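Local atomic coordinates of polysaccharide biosynthesis protein CapD (Bacillus thuringiensis HD-771, PDB entry 6BWC), a protein that probably acts as an NADP-dependent sugar-nucleotide dehydratase on UDP-N-acetylglucosamine in CMP-pseudaminic acid biosynthesis. Residues Gly14-Ile19 against Val37-Glu42; Tyr43-Leu48 against Tyr61-Ile66. The protein carries 2 engineered substitutions. One frame throughout, in Å; residues are numbered along the deposited sequence.

Contact 1: Gly14-Ile19 against Val37-Glu42. With NAP (NADP nicotinamide-adenine-dinucleotide phosphate), chain N.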
ATOM      1  N   GLY C  14      -6.945  23.101  -1.025  1.00 17.30           N
ATOM      2  CA  GLY C  14      -7.612  23.549  -2.258  1.00 17.70           C
ATOM      3  C   GLY C  14      -7.712  25.065  -2.365  1.00 18.17           C
ATOM      4  O   GLY C  14      -8.714  25.587  -2.861  1.00 18.48           O
ATOM      5  N   GLY C  15      -6.664  25.766  -1.926  1.00 18.34           N
ATOM      6  CA  GLY C  15      -6.605  27.229  -1.974  1.00 18.24           C
ATOM      7  C   GLY C  15      -6.277  27.858  -3.320  1.00 18.66           C
ATOM      8  O   GLY C  15      -6.287  29.079  -3.437  1.00 19.22           O
ATOM      9  N   THR C  16      -5.951  27.061  -4.334  1.00 19.17           N
ATOM     10  CA  THR C  16      -5.714  27.609  -5.679  1.00 19.68           C
ATOM     11  C   THR C  16      -7.002  27.881  -6.443  1.00 19.34           C
ATOM     12  O   THR C  16      -7.002  28.668  -7.384  1.00 20.60           O
ATOM     13  CB  THR C  16      -4.798  26.710  -6.551  1.00 19.96           C
ATOM     14  OG1 THR C  16      -5.259  25.350  -6.553  1.00 20.20           O
ATOM     15  CG2 THR C  16      -3.352  26.764  -6.059  1.00 20.02           C
ATOM     16  N   GLY C  17      -8.088  27.232  -6.044  1.00 19.05           N
ATOM     17  CA  GLY C  17      -9.377  27.377  -6.723  1.00 19.44           C
ATOM     18  C   GLY C  17     -10.205  28.587  -6.324  1.00 19.26           C
ATOM     19  O   GLY C  17      -9.758  29.420  -5.540  1.00 19.24           O
ATOM     20  N   THR C  18     -11.423  28.654  -6.865  1.00 18.88           N
ATOM     21  CA  THR C  18     -12.298  29.813  -6.740  1.00 18.99           C
ATOM     22  C   THR C  18     -12.604  30.171  -5.279  1.00 19.23           C
ATOM     23  O   THR C  18     -12.404  31.324  -4.840  1.00 18.62           O
ATOM     24  CB  THR C  18     -13.613  29.573  -7.507  1.00 19.28           C
ATOM     25  OG1 THR C  18     -13.334  29.513  -8.905  1.00 19.63           O
ATOM     26  CG2 THR C  18     -14.665  30.675  -7.233  1.00 19.28           C
ATOM     27  N   ILE C  19     -13.077  29.179  -4.538  1.00 19.11           N
ATOM     28  CA  ILE C  19     -13.494  29.398  -3.161  1.00 19.70           C
ATOM     29  C   ILE C  19     -12.303  29.412  -2.197  1.00 19.75           C
ATOM     30  O   ILE C  19     -12.292  30.178  -1.226  1.00 19.95           O
ATOM     31  CB  ILE C  19     -14.597  28.394  -2.774  1.00 19.98           C
ATOM     32  CG1 ILE C  19     -15.884  28.789  -3.514  1.00 19.71           C
ATOM     33  CG2 ILE C  19     -14.833  28.377  -1.267  1.00 20.44           C
ATOM     34  CD1 ILE C  19     -16.896  27.692  -3.660  1.00 19.95           C
ATOM     35  N   VAL C  37      -1.334  27.165   1.521  1.00 13.84           N
ATOM     36  CA  VAL C  37      -2.108  26.778   0.321  1.00 14.14           C
ATOM     37  C   VAL C  37      -1.649  25.373  -0.123  1.00 14.48           C
ATOM     38  O   VAL C  37      -0.454  25.163  -0.358  1.00 14.56           O
ATOM     39  CB  VAL C  37      -1.918  27.792  -0.835  1.00 13.91           C
ATOM     40  CG1 VAL C  37      -2.526  27.295  -2.125  1.00 13.89           C
ATOM     41  CG2 VAL C  37      -2.571  29.110  -0.497  1.00 14.22           C
ATOM     42  N   PHE C  38      -2.610  24.441  -0.234  1.00 14.56           N
ATOM     43  CA  PHE C  38      -2.373  23.029  -0.574  1.00 14.21           C
ATOM     44  C   PHE C  38      -3.156  22.635  -1.841  1.00 14.62           C
ATOM     45  O   PHE C  38      -4.371  22.496  -1.810  1.00 15.11           O
ATOM     46  CB  PHE C  38      -2.784  22.156   0.600  1.00 13.72           C
ATOM     47  CG  PHE C  38      -2.361  20.712   0.482  1.00 13.59           C
ATOM     48  CD1 PHE C  38      -1.305  20.226   1.231  1.00 13.46           C
ATOM     49  CD2 PHE C  38      -3.040  19.817  -0.349  1.00 13.48           C
ATOM     50  CE1 PHE C  38      -0.939  18.882   1.153  1.00 13.43           C
ATOM     51  CE2 PHE C  38      -2.663  18.479  -0.439  1.00 13.09           C
ATOM     52  CZ  PHE C  38      -1.623  18.009   0.314  1.00 13.10           C
ATOM     53  N   SER C  39      -2.437  22.434  -2.935  1.00 14.92           N
ATOM     54  CA  SER C  39      -2.988  22.236  -4.260  1.00 15.47           C
ATOM     55  C   SER C  39      -2.025  21.283  -4.952  1.00 16.95           C
ATOM     56  O   SER C  39      -0.839  21.259  -4.601  1.00 18.30           O
ATOM     57  CB  SER C  39      -3.052  23.607  -4.962  1.00 15.38           C
ATOM     58  OG  SER C  39      -2.901  23.571  -6.381  1.00 15.38           O
ATOM     59  N   ARG C  40      -2.494  20.502  -5.924  1.00 17.62           N
ATOM     60  CA  ARG C  40      -1.589  19.634  -6.697  1.00 18.10           C
ATOM     61  C   ARG C  40      -0.775  20.369  -7.745  1.00 17.35           C
ATOM     62  O   ARG C  40       0.345  20.021  -8.004  1.00 16.23           O
ATOM     63  CB  ARG C  40      -2.367  18.568  -7.435  1.00 19.28           C
ATOM     64  CG  ARG C  40      -3.227  17.686  -6.564  1.00 20.45           C
ATOM     65  CD  ARG C  40      -4.166  16.908  -7.458  1.00 22.11           C
ATOM     66  NE  ARG C  40      -5.057  17.817  -8.174  1.00 24.18           N
ATOM     67  CZ  ARG C  40      -5.944  17.460  -9.100  1.00 25.16           C
ATOM     68  NH1 ARG C  40      -6.100  16.180  -9.438  1.00 24.81           N
ATOM     69  NH2 ARG C  40      -6.687  18.409  -9.686  1.00 25.96           N
ATOM     70  N   SER C  41      -1.370  21.370  -8.367  1.00 18.28           N
ATOM     71  CA  SER C  41      -0.856  21.915  -9.619  1.00 19.06           C
ATOM     72  C   SER C  41       0.117  23.095  -9.397  1.00 18.77           C
ATOM     73  O   SER C  41      -0.289  24.158  -8.913  1.00 19.75           O
ATOM     74  CB  SER C  41      -2.043  22.328 -10.492  1.00 19.53           C
ATOM     75  OG  SER C  41      -1.710  22.309 -11.859  1.00 21.35           O
ATOM     76  N   GLU C  42       1.388  22.889  -9.743  1.00 17.68           N
ATOM     77  CA  GLU C  42       2.401  23.940  -9.671  1.00 17.70           C
ATOM     78  C   GLU C  42       2.099  25.185 -10.500  1.00 18.07           C
ATOM     79  O   GLU C  42       2.407  26.293 -10.076  1.00 18.36           O
ATOM     80  CB  GLU C  42       3.780  23.403 -10.072  1.00 17.40           C
ATOM     81  CG  GLU C  42       3.892  22.997 -11.534  1.00 16.89           C
ATOM     82  CD  GLU C  42       5.216  22.352 -11.913  1.00 16.66           C
ATOM     83  OE1 GLU C  42       5.376  22.097 -13.131  1.00 16.63           O
ATOM     84  OE2 GLU C  42       6.088  22.104 -11.044  1.00 15.71           O
TER
HETATM   85  PA  NAP N 400     -12.139  24.611  -7.869  1.00 11.89           P
HETATM   86  O1A NAP N 400     -11.974  26.008  -8.399  1.00 11.76           O
HETATM   87  O2A NAP N 400     -12.025  23.507  -8.863  1.00 11.61           O
HETATM   88  O5B NAP N 400     -11.124  24.357  -6.669  1.00 12.48           O
HETATM   89  C5B NAP N 400     -10.619  23.040  -6.435  1.00 13.55           C
HETATM   90  C4B NAP N 400      -9.356  23.127  -5.583  1.00 14.05           C
HETATM   91  O4B NAP N 400      -8.900  21.851  -5.138  1.00 14.10           O
HETATM   92  C3B NAP N 400      -8.220  23.681  -6.401  1.00 14.55           C
HETATM   93  O3B NAP N 400      -7.420  24.398  -5.466  1.00 14.51           O
HETATM   94  C2B NAP N 400      -7.546  22.443  -6.935  1.00 15.21           C
HETATM   95  O2B NAP N 400      -6.241  22.788  -7.352  1.00 16.97           O
HETATM   96  C1B NAP N 400      -7.637  21.511  -5.726  1.00 14.74           C
HETATM   97  N9A NAP N 400      -7.609  20.020  -5.907  1.00 14.66           N
HETATM   98  C8A NAP N 400      -8.303  19.217  -6.765  1.00 14.92           C
HETATM   99  N7A NAP N 400      -8.009  17.884  -6.582  1.00 14.59           N
HETATM  100  C5A NAP N 400      -7.114  17.827  -5.580  1.00 14.59           C
HETATM  101  C6A NAP N 400      -6.353  16.779  -4.854  1.00 14.46           C
HETATM  102  N6A NAP N 400      -6.480  15.477  -5.149  1.00 14.61           N
HETATM  103  N1A NAP N 400      -5.521  17.153  -3.868  1.00 14.28           N
HETATM  104  C2A NAP N 400      -5.344  18.440  -3.524  1.00 14.38           C
HETATM  105  N3A NAP N 400      -5.987  19.448  -4.136  1.00 14.44           N
HETATM  106  C4A NAP N 400      -6.865  19.220  -5.145  1.00 14.58           C
HETATM  107  O3  NAP N 400     -13.522  24.423  -7.057  1.00 11.95           O
HETATM  108  PN  NAP N 400     -14.368  25.546  -6.251  1.00 11.96           P
HETATM  109  O1N NAP N 400     -13.461  26.518  -5.510  1.00 12.34           O
HETATM  110  O2N NAP N 400     -15.459  26.050  -7.146  1.00 11.96           O
HETATM  111  O5D NAP N 400     -15.158  24.645  -5.207  1.00 12.19           O
HETATM  112  C5D NAP N 400     -14.548  24.334  -3.978  1.00 12.66           C
HETATM  113  C4D NAP N 400     -15.419  23.357  -3.195  1.00 13.08           C
HETATM  114  O4D NAP N 400     -16.763  23.858  -3.210  1.00 13.12           O
HETATM  115  C3D NAP N 400     -15.486  21.898  -3.679  1.00 13.12           C
HETATM  116  O3D NAP N 400     -15.309  21.038  -2.551  1.00 13.01           O
HETATM  117  C2D NAP N 400     -16.872  21.729  -4.256  1.00 13.32           C
HETATM  118  O2D NAP N 400     -17.403  20.417  -4.044  1.00 13.21           O
HETATM  119  C1D NAP N 400     -17.668  22.782  -3.484  1.00 13.49           C
HETATM  120  N1N NAP N 400     -18.850  23.302  -4.182  1.00 13.68           N
HETATM  121  C2N NAP N 400     -18.661  24.146  -5.210  1.00 14.03           C
HETATM  122  C3N NAP N 400     -19.697  24.701  -5.938  1.00 13.84           C
HETATM  123  C7N NAP N 400     -19.482  25.610  -7.098  1.00 14.26           C
HETATM  124  O7N NAP N 400     -20.457  25.905  -7.792  1.00 14.63           O
HETATM  125  N7N NAP N 400     -18.270  26.078  -7.409  1.00 14.44           N
HETATM  126  C4N NAP N 400     -21.095  24.387  -5.545  1.00 14.01           C
HETATM  127  C5N NAP N 400     -21.186  23.450  -4.420  1.00 13.95           C
HETATM  128  C6N NAP N 400     -20.069  22.961  -3.765  1.00 13.68           C
HETATM  129  P2B NAP N 400      -5.386  21.831  -8.327  1.00 20.64           P
HETATM  130  O1X NAP N 400      -4.268  22.791  -8.687  1.00 20.66           O
HETATM  131  O2X NAP N 400      -4.872  20.702  -7.459  1.00 19.86           O
HETATM  132  O3X NAP N 400      -6.327  21.392  -9.475  1.00 20.55           O
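Thr16 turns about CA-CB (chi1 51°) so that OG1 lies between its own N and carbonyl carbon, while Ser39 has chi1 149°, off the usual staggered positions, with OG 3.0 Å from Thr16 OG1. They meet where the glycine-rich loop of a Rossmann fold faces the end of the next parallel strand, and NADP occupies this junction. One residue back along the strand from Ser39, Gly14 N donates to Phe38 O at 2.8 Å, a backbone bond that ties loop to strand, and Val37 CG1 lies by Gly15 and Thr16 CG2. Thr16 OG1 also bonds the ribose hydroxyl O3B at 2.6 Å, either oxygen being a possible donor. Ser39 OG donates to O1X of the 2'-phosphate at 2.8 Å. Along the loop, Thr18 N and Ile19 N each give a nearly straight bond to the pyrophosphate, to O1A and O1N, at the start of helix 18-29. Arg40 does two jobs: one guanidinium face covers the adenine, with N7A 3.2 Å above its plane, and NH2 reaches phosphate O3X. Its backbone N donates to a second phosphate oxygen, O2X, consistent with preference for NADP over NAD. Bent at chi3, the side chain aims NE at the same O2X, 3.0 Å away and almost perfectly straight at 179°.

Contact 2: Tyr43-Leu48 against Tyr61-Ile66. With NAP (NADP nicotinamide-adenine-dinucleotide phosphate), chain N.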
ATOM      1  N   TYR C  43       1.510  25.020 -11.674  1.00 18.55           N
ATOM      2  CA  TYR C  43       1.196  26.183 -12.520  1.00 19.11           C
ATOM      3  C   TYR C  43       0.148  27.107 -11.879  1.00 19.73           C
ATOM      4  O   TYR C  43       0.236  28.329 -12.021  1.00 20.86           O
ATOM      5  CB  TYR C  43       0.754  25.720 -13.913  1.00 19.32           C
ATOM      6  CG  TYR C  43       0.147  26.795 -14.796  1.00 19.49           C
ATOM      7  CD1 TYR C  43       0.931  27.782 -15.410  1.00 19.48           C
ATOM      8  CD2 TYR C  43      -1.224  26.817 -15.018  1.00 20.16           C
ATOM      9  CE1 TYR C  43       0.351  28.756 -16.221  1.00 20.09           C
ATOM     10  CE2 TYR C  43      -1.815  27.773 -15.831  1.00 20.41           C
ATOM     11  CZ  TYR C  43      -1.043  28.739 -16.431  1.00 20.13           C
ATOM     12  OH  TYR C  43      -1.715  29.648 -17.206  1.00 19.33           O
ATOM     13  N   ASN C  44      -0.836  26.521 -11.185  1.00 19.63           N
ATOM     14  CA  ASN C  44      -1.856  27.294 -10.444  1.00 19.40           C
ATOM     15  C   ASN C  44      -1.305  27.991  -9.240  1.00 19.35           C
ATOM     16  O   ASN C  44      -1.689  29.122  -8.959  1.00 18.39           O
ATOM     17  CB  ASN C  44      -2.999  26.408  -9.961  1.00 19.12           C
ATOM     18  CG  ASN C  44      -4.068  26.229 -11.001  1.00 18.69           C
ATOM     19  OD1 ASN C  44      -3.906  26.635 -12.148  1.00 18.51           O
ATOM     20  ND2 ASN C  44      -5.174  25.615 -10.606  1.00 18.92           N
ATOM     21  N   GLN C  45      -0.445  27.280  -8.514  1.00 19.56           N
ATOM     22  CA  GLN C  45       0.298  27.863  -7.418  1.00 20.08           C
ATOM     23  C   GLN C  45       1.222  28.964  -7.927  1.00 20.79           C
ATOM     24  O   GLN C  45       1.311  30.011  -7.304  1.00 22.10           O
ATOM     25  CB  GLN C  45       1.084  26.793  -6.641  1.00 20.24           C
ATOM     26  CG  GLN C  45       0.205  25.993  -5.675  1.00 20.26           C
ATOM     27  CD  GLN C  45       0.992  25.168  -4.671  1.00 19.98           C
ATOM     28  OE1 GLN C  45       2.184  25.393  -4.455  1.00 20.28           O
ATOM     29  NE2 GLN C  45       0.327  24.200  -4.064  1.00 19.41           N
ATOM     30  N   PHE C  46       1.873  28.736  -9.069  1.00 21.40           N
ATOM     31  CA  PHE C  46       2.736  29.743  -9.706  1.00 21.41           C
ATOM     32  C   PHE C  46       1.971  31.028 -10.026  1.00 21.84           C
ATOM     33  O   PHE C  46       2.453  32.108  -9.728  1.00 22.40           O
ATOM     34  CB  PHE C  46       3.410  29.165 -10.966  1.00 21.29           C
ATOM     35  CG  PHE C  46       4.226  30.170 -11.756  1.00 21.12           C
ATOM     36  CD1 PHE C  46       5.431  30.662 -11.255  1.00 20.80           C
ATOM     37  CD2 PHE C  46       3.788  30.615 -13.009  1.00 21.02           C
ATOM     38  CE1 PHE C  46       6.179  31.581 -11.981  1.00 20.50           C
ATOM     39  CE2 PHE C  46       4.528  31.537 -13.734  1.00 21.08           C
ATOM     40  CZ  PHE C  46       5.727  32.016 -13.220  1.00 20.96           C
ATOM     41  N   LEU C  47       0.781  30.917 -10.607  1.00 22.98           N
ATOM     42  CA  LEU C  47      -0.038  32.104 -10.864  1.00 24.41           C
ATOM     43  C   LEU C  47      -0.376  32.866  -9.579  1.00 24.60           C
ATOM     44  O   LEU C  47      -0.140  34.068  -9.510  1.00 24.42           O
ATOM     45  CB  LEU C  47      -1.318  31.731 -11.600  1.00 25.20           C
ATOM     46  CG  LEU C  47      -1.138  31.300 -13.058  1.00 26.14           C
ATOM     47  CD1 LEU C  47      -2.488  30.856 -13.613  1.00 26.55           C
ATOM     48  CD2 LEU C  47      -0.534  32.408 -13.922  1.00 26.15           C
ATOM     49  N   LEU C  48      -0.893  32.145  -8.578  1.00 25.02           N
ATOM     50  CA  LEU C  48      -1.236  32.691  -7.256  1.00 24.61           C
ATOM     51  C   LEU C  48      -0.045  33.349  -6.612  1.00 24.41           C
ATOM     52  O   LEU C  48      -0.115  34.510  -6.233  1.00 24.69           O
ATOM     53  CB  LEU C  48      -1.770  31.591  -6.325  1.00 25.30           C
ATOM     54  CG  LEU C  48      -2.259  31.931  -4.896  1.00 25.35           C
ATOM     55  CD1 LEU C  48      -3.347  32.991  -4.889  1.00 24.92           C
ATOM     56  CD2 LEU C  48      -2.778  30.668  -4.209  1.00 24.98           C
ATOM     57  N   TYR C  61       3.320  27.854   0.154  1.00 18.91           N
ATOM     58  CA  TYR C  61       2.749  27.158  -1.008  1.00 17.47           C
ATOM     59  C   TYR C  61       3.165  25.665  -1.081  1.00 16.48           C
ATOM     60  O   TYR C  61       4.198  25.317  -1.654  1.00 15.48           O
ATOM     61  CB  TYR C  61       3.105  27.928  -2.286  1.00 17.21           C
ATOM     62  CG  TYR C  61       2.500  29.316  -2.339  1.00 16.70           C
ATOM     63  CD1 TYR C  61       1.244  29.520  -2.866  1.00 16.32           C
ATOM     64  CD2 TYR C  61       3.192  30.422  -1.853  1.00 16.65           C
ATOM     65  CE1 TYR C  61       0.687  30.777  -2.896  1.00 16.28           C
ATOM     66  CE2 TYR C  61       2.644  31.694  -1.884  1.00 16.17           C
ATOM     67  CZ  TYR C  61       1.387  31.865  -2.408  1.00 16.20           C
ATOM     68  OH  TYR C  61       0.811  33.112  -2.448  1.00 15.93           O
ATOM     69  N   LEU C  62       2.317  24.803  -0.511  1.00 15.79           N
ATOM     70  CA  LEU C  62       2.562  23.368  -0.425  1.00 15.61           C
ATOM     71  C   LEU C  62       1.884  22.598  -1.529  1.00 15.06           C
ATOM     72  O   LEU C  62       0.678  22.387  -1.500  1.00 14.17           O
ATOM     73  CB  LEU C  62       2.083  22.800   0.916  1.00 16.51           C
ATOM     74  CG  LEU C  62       3.044  22.804   2.110  1.00 16.92           C
ATOM     75  CD1 LEU C  62       3.875  24.077   2.177  1.00 17.00           C
ATOM     76  CD2 LEU C  62       2.231  22.641   3.388  1.00 17.45           C
ATOM     77  N   ILE C  63       2.692  22.154  -2.484  1.00 15.03           N
ATOM     78  CA  ILE C  63       2.260  21.222  -3.507  1.00 15.23           C
ATOM     79  C   ILE C  63       2.011  19.866  -2.864  1.00 14.80           C
ATOM     80  O   ILE C  63       2.799  19.412  -2.030  1.00 14.56           O
ATOM     81  CB  ILE C  63       3.313  21.065  -4.621  1.00 15.80           C
ATOM     82  CG1 ILE C  63       3.505  22.386  -5.388  1.00 15.95           C
ATOM     83  CG2 ILE C  63       2.940  19.940  -5.578  1.00 15.88           C
ATOM     84  CD1 ILE C  63       2.380  22.742  -6.341  1.00 16.26           C
ATOM     85  N   GLY C  64       0.912  19.228  -3.257  1.00 14.25           N
ATOM     86  CA  GLY C  64       0.436  18.035  -2.554  1.00 13.93           C
ATOM     87  C   GLY C  64      -0.887  17.506  -3.081  1.00 13.75           C
ATOM     88  O   GLY C  64      -1.596  18.204  -3.837  1.00 14.00           O
ATOM     89  N   ASP C  65      -1.216  16.267  -2.691  1.00 13.02           N
ATOM     90  CA  ASP C  65      -2.477  15.653  -3.065  1.00 12.25           C
ATOM     91  C   ASP C  65      -3.165  15.019  -1.872  1.00 11.98           C
ATOM     92  O   ASP C  65      -2.572  14.199  -1.212  1.00 11.70           O
ATOM     93  CB  ASP C  65      -2.212  14.619  -4.133  1.00 12.33           C
ATOM     94  CG  ASP C  65      -3.471  14.102  -4.782  1.00 12.48           C
ATOM     95  OD1 ASP C  65      -4.414  13.693  -4.064  1.00 12.21           O
ATOM     96  OD2 ASP C  65      -3.513  14.077  -6.026  1.00 13.01           O
ATOM     97  N   ILE C  66      -4.436  15.373  -1.637  1.00 12.31           N
ATOM     98  CA  ILE C  66      -5.264  14.793  -0.531  1.00 12.34           C
ATOM     99  C   ILE C  66      -5.510  13.270  -0.586  1.00 12.00           C
ATOM    100  O   ILE C  66      -5.981  12.693   0.398  1.00 12.11           O
ATOM    101  CB  ILE C  66      -6.608  15.575  -0.201  1.00 12.79           C
ATOM    102  CG1 ILE C  66      -7.450  16.040  -1.393  1.00 12.76           C
ATOM    103  CG2 ILE C  66      -6.314  16.868   0.523  1.00 13.28           C
ATOM    104  CD1 ILE C  66      -8.309  14.976  -1.976  1.00 13.09           C
TER
HETATM  105  PA  NAP N 400     -12.139  24.611  -7.869  1.00 11.89           P
HETATM  106  O1A NAP N 400     -11.974  26.008  -8.399  1.00 11.76           O
HETATM  107  O2A NAP N 400     -12.025  23.507  -8.863  1.00 11.61           O
HETATM  108  O5B NAP N 400     -11.124  24.357  -6.669  1.00 12.48           O
HETATM  109  C5B NAP N 400     -10.619  23.040  -6.435  1.00 13.55           C
HETATM  110  C4B NAP N 400      -9.356  23.127  -5.583  1.00 14.05           C
HETATM  111  O4B NAP N 400      -8.900  21.851  -5.138  1.00 14.10           O
HETATM  112  C3B NAP N 400      -8.220  23.681  -6.401  1.00 14.55           C
HETATM  113  O3B NAP N 400      -7.420  24.398  -5.466  1.00 14.51           O
HETATM  114  C2B NAP N 400      -7.546  22.443  -6.935  1.00 15.21           C
HETATM  115  O2B NAP N 400      -6.241  22.788  -7.352  1.00 16.97           O
HETATM  116  C1B NAP N 400      -7.637  21.511  -5.726  1.00 14.74           C
HETATM  117  N9A NAP N 400      -7.609  20.020  -5.907  1.00 14.66           N
HETATM  118  C8A NAP N 400      -8.303  19.217  -6.765  1.00 14.92           C
HETATM  119  N7A NAP N 400      -8.009  17.884  -6.582  1.00 14.59           N
HETATM  120  C5A NAP N 400      -7.114  17.827  -5.580  1.00 14.59           C
HETATM  121  C6A NAP N 400      -6.353  16.779  -4.854  1.00 14.46           C
HETATM  122  N6A NAP N 400      -6.480  15.477  -5.149  1.00 14.61           N
HETATM  123  N1A NAP N 400      -5.521  17.153  -3.868  1.00 14.28           N
HETATM  124  C2A NAP N 400      -5.344  18.440  -3.524  1.00 14.38           C
HETATM  125  N3A NAP N 400      -5.987  19.448  -4.136  1.00 14.44           N
HETATM  126  C4A NAP N 400      -6.865  19.220  -5.145  1.00 14.58           C
HETATM  127  O3  NAP N 400     -13.522  24.423  -7.057  1.00 11.95           O
HETATM  128  PN  NAP N 400     -14.368  25.546  -6.251  1.00 11.96           P
HETATM  129  O1N NAP N 400     -13.461  26.518  -5.510  1.00 12.34           O
HETATM  130  O2N NAP N 400     -15.459  26.050  -7.146  1.00 11.96           O
HETATM  131  O5D NAP N 400     -15.158  24.645  -5.207  1.00 12.19           O
HETATM  132  C5D NAP N 400     -14.548  24.334  -3.978  1.00 12.66           C
HETATM  133  C4D NAP N 400     -15.419  23.357  -3.195  1.00 13.08           C
HETATM  134  O4D NAP N 400     -16.763  23.858  -3.210  1.00 13.12           O
HETATM  135  C3D NAP N 400     -15.486  21.898  -3.679  1.00 13.12           C
HETATM  136  O3D NAP N 400     -15.309  21.038  -2.551  1.00 13.01           O
HETATM  137  C2D NAP N 400     -16.872  21.729  -4.256  1.00 13.32           C
HETATM  138  O2D NAP N 400     -17.403  20.417  -4.044  1.00 13.21           O
HETATM  139  C1D NAP N 400     -17.668  22.782  -3.484  1.00 13.49           C
HETATM  140  N1N NAP N 400     -18.850  23.302  -4.182  1.00 13.68           N
HETATM  141  C2N NAP N 400     -18.661  24.146  -5.210  1.00 14.03           C
HETATM  142  C3N NAP N 400     -19.697  24.701  -5.938  1.00 13.84           C
HETATM  143  C7N NAP N 400     -19.482  25.610  -7.098  1.00 14.26           C
HETATM  144  O7N NAP N 400     -20.457  25.905  -7.792  1.00 14.63           O
HETATM  145  N7N NAP N 400     -18.270  26.078  -7.409  1.00 14.44           N
HETATM  146  C4N NAP N 400     -21.095  24.387  -5.545  1.00 14.01           C
HETATM  147  C5N NAP N 400     -21.186  23.450  -4.420  1.00 13.95           C
HETATM  148  C6N NAP N 400     -20.069  22.961  -3.765  1.00 13.68           C
HETATM  149  P2B NAP N 400      -5.386  21.831  -8.327  1.00 20.64           P
HETATM  150  O1X NAP N 400      -4.268  22.791  -8.687  1.00 20.66           O
HETATM  151  O2X NAP N 400      -4.872  20.702  -7.459  1.00 19.86           O
HETATM  152  O3X NAP N 400      -6.327  21.392  -9.475  1.00 20.55           O
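A single residue, Gln45, supplies most of the helix's share of this meeting between Tyr43-Leu48 and Tyr61-Ile66. Its chain runs extended beyond CG, carrying the amide to the strand, where NE2 makes a weak hydrogen bond to Leu62 O (3.2 Å, N-H...O 148°). The other end of the amide finds no donor in Tyr61: Gln45 OE1 and Tyr61 O, both acceptors, lie 3.5 Å apart. The Ile63 side chain crosses that of Gln45 obliquely, its CG1 and CD1 against CD and OE1. One turn on, Leu48 brings CD2 to the ring edge of Tyr61, in its plane and 3.7 Å from CE1, while the Tyr61 hydroxyl is bonded to Asn56. The axes of segments 43-48 and 61-63 run antiparallel (173°), 9.6 Å apart at closest approach, as expected within a right-handed beta-alpha-beta unit of the Rossmann fold. Past the strand end the chain turns to the cofactor: Asp65 OD1 accepts from adenine N6A at 2.9 Å, and Ile66 N donates to N1A at 3.1 Å. Asp65 OD1 is positioned by Arg67 N as well. One acceptor and one donor thus match the amino group and ring nitrogen of adenine, consistent with recognition of the base through its hydrogen-bonding pattern.

In the fold
Both contacts belong to consecutive beta-alpha-beta units of one Rossmann sheet, with strand 34-39 common to the two: Val37 and Ser39 pair with Leu62 and Gly64 through backbone bonds. Contact 1 is the more deeply placed, every touching residue being buried; contact 2 lies at strand 59-63, outermost of the sheet within this chain, and includes partly exposed Tyr61 and Leu62. Their chemistry differs accordingly. Contact 1 grips phosphates and ribose and covers the adenine face with Arg40, whereas contact 2 joins through the Gln45 side chain, with one weak hydrogen bond, and Leu48 against Tyr61, and bonds adenine N6A and N1A. Each also borders a second subunit: there Arg40 and Glu42 make hydrogen bonds, and Ile63 N bonds Asn97 of that subunit.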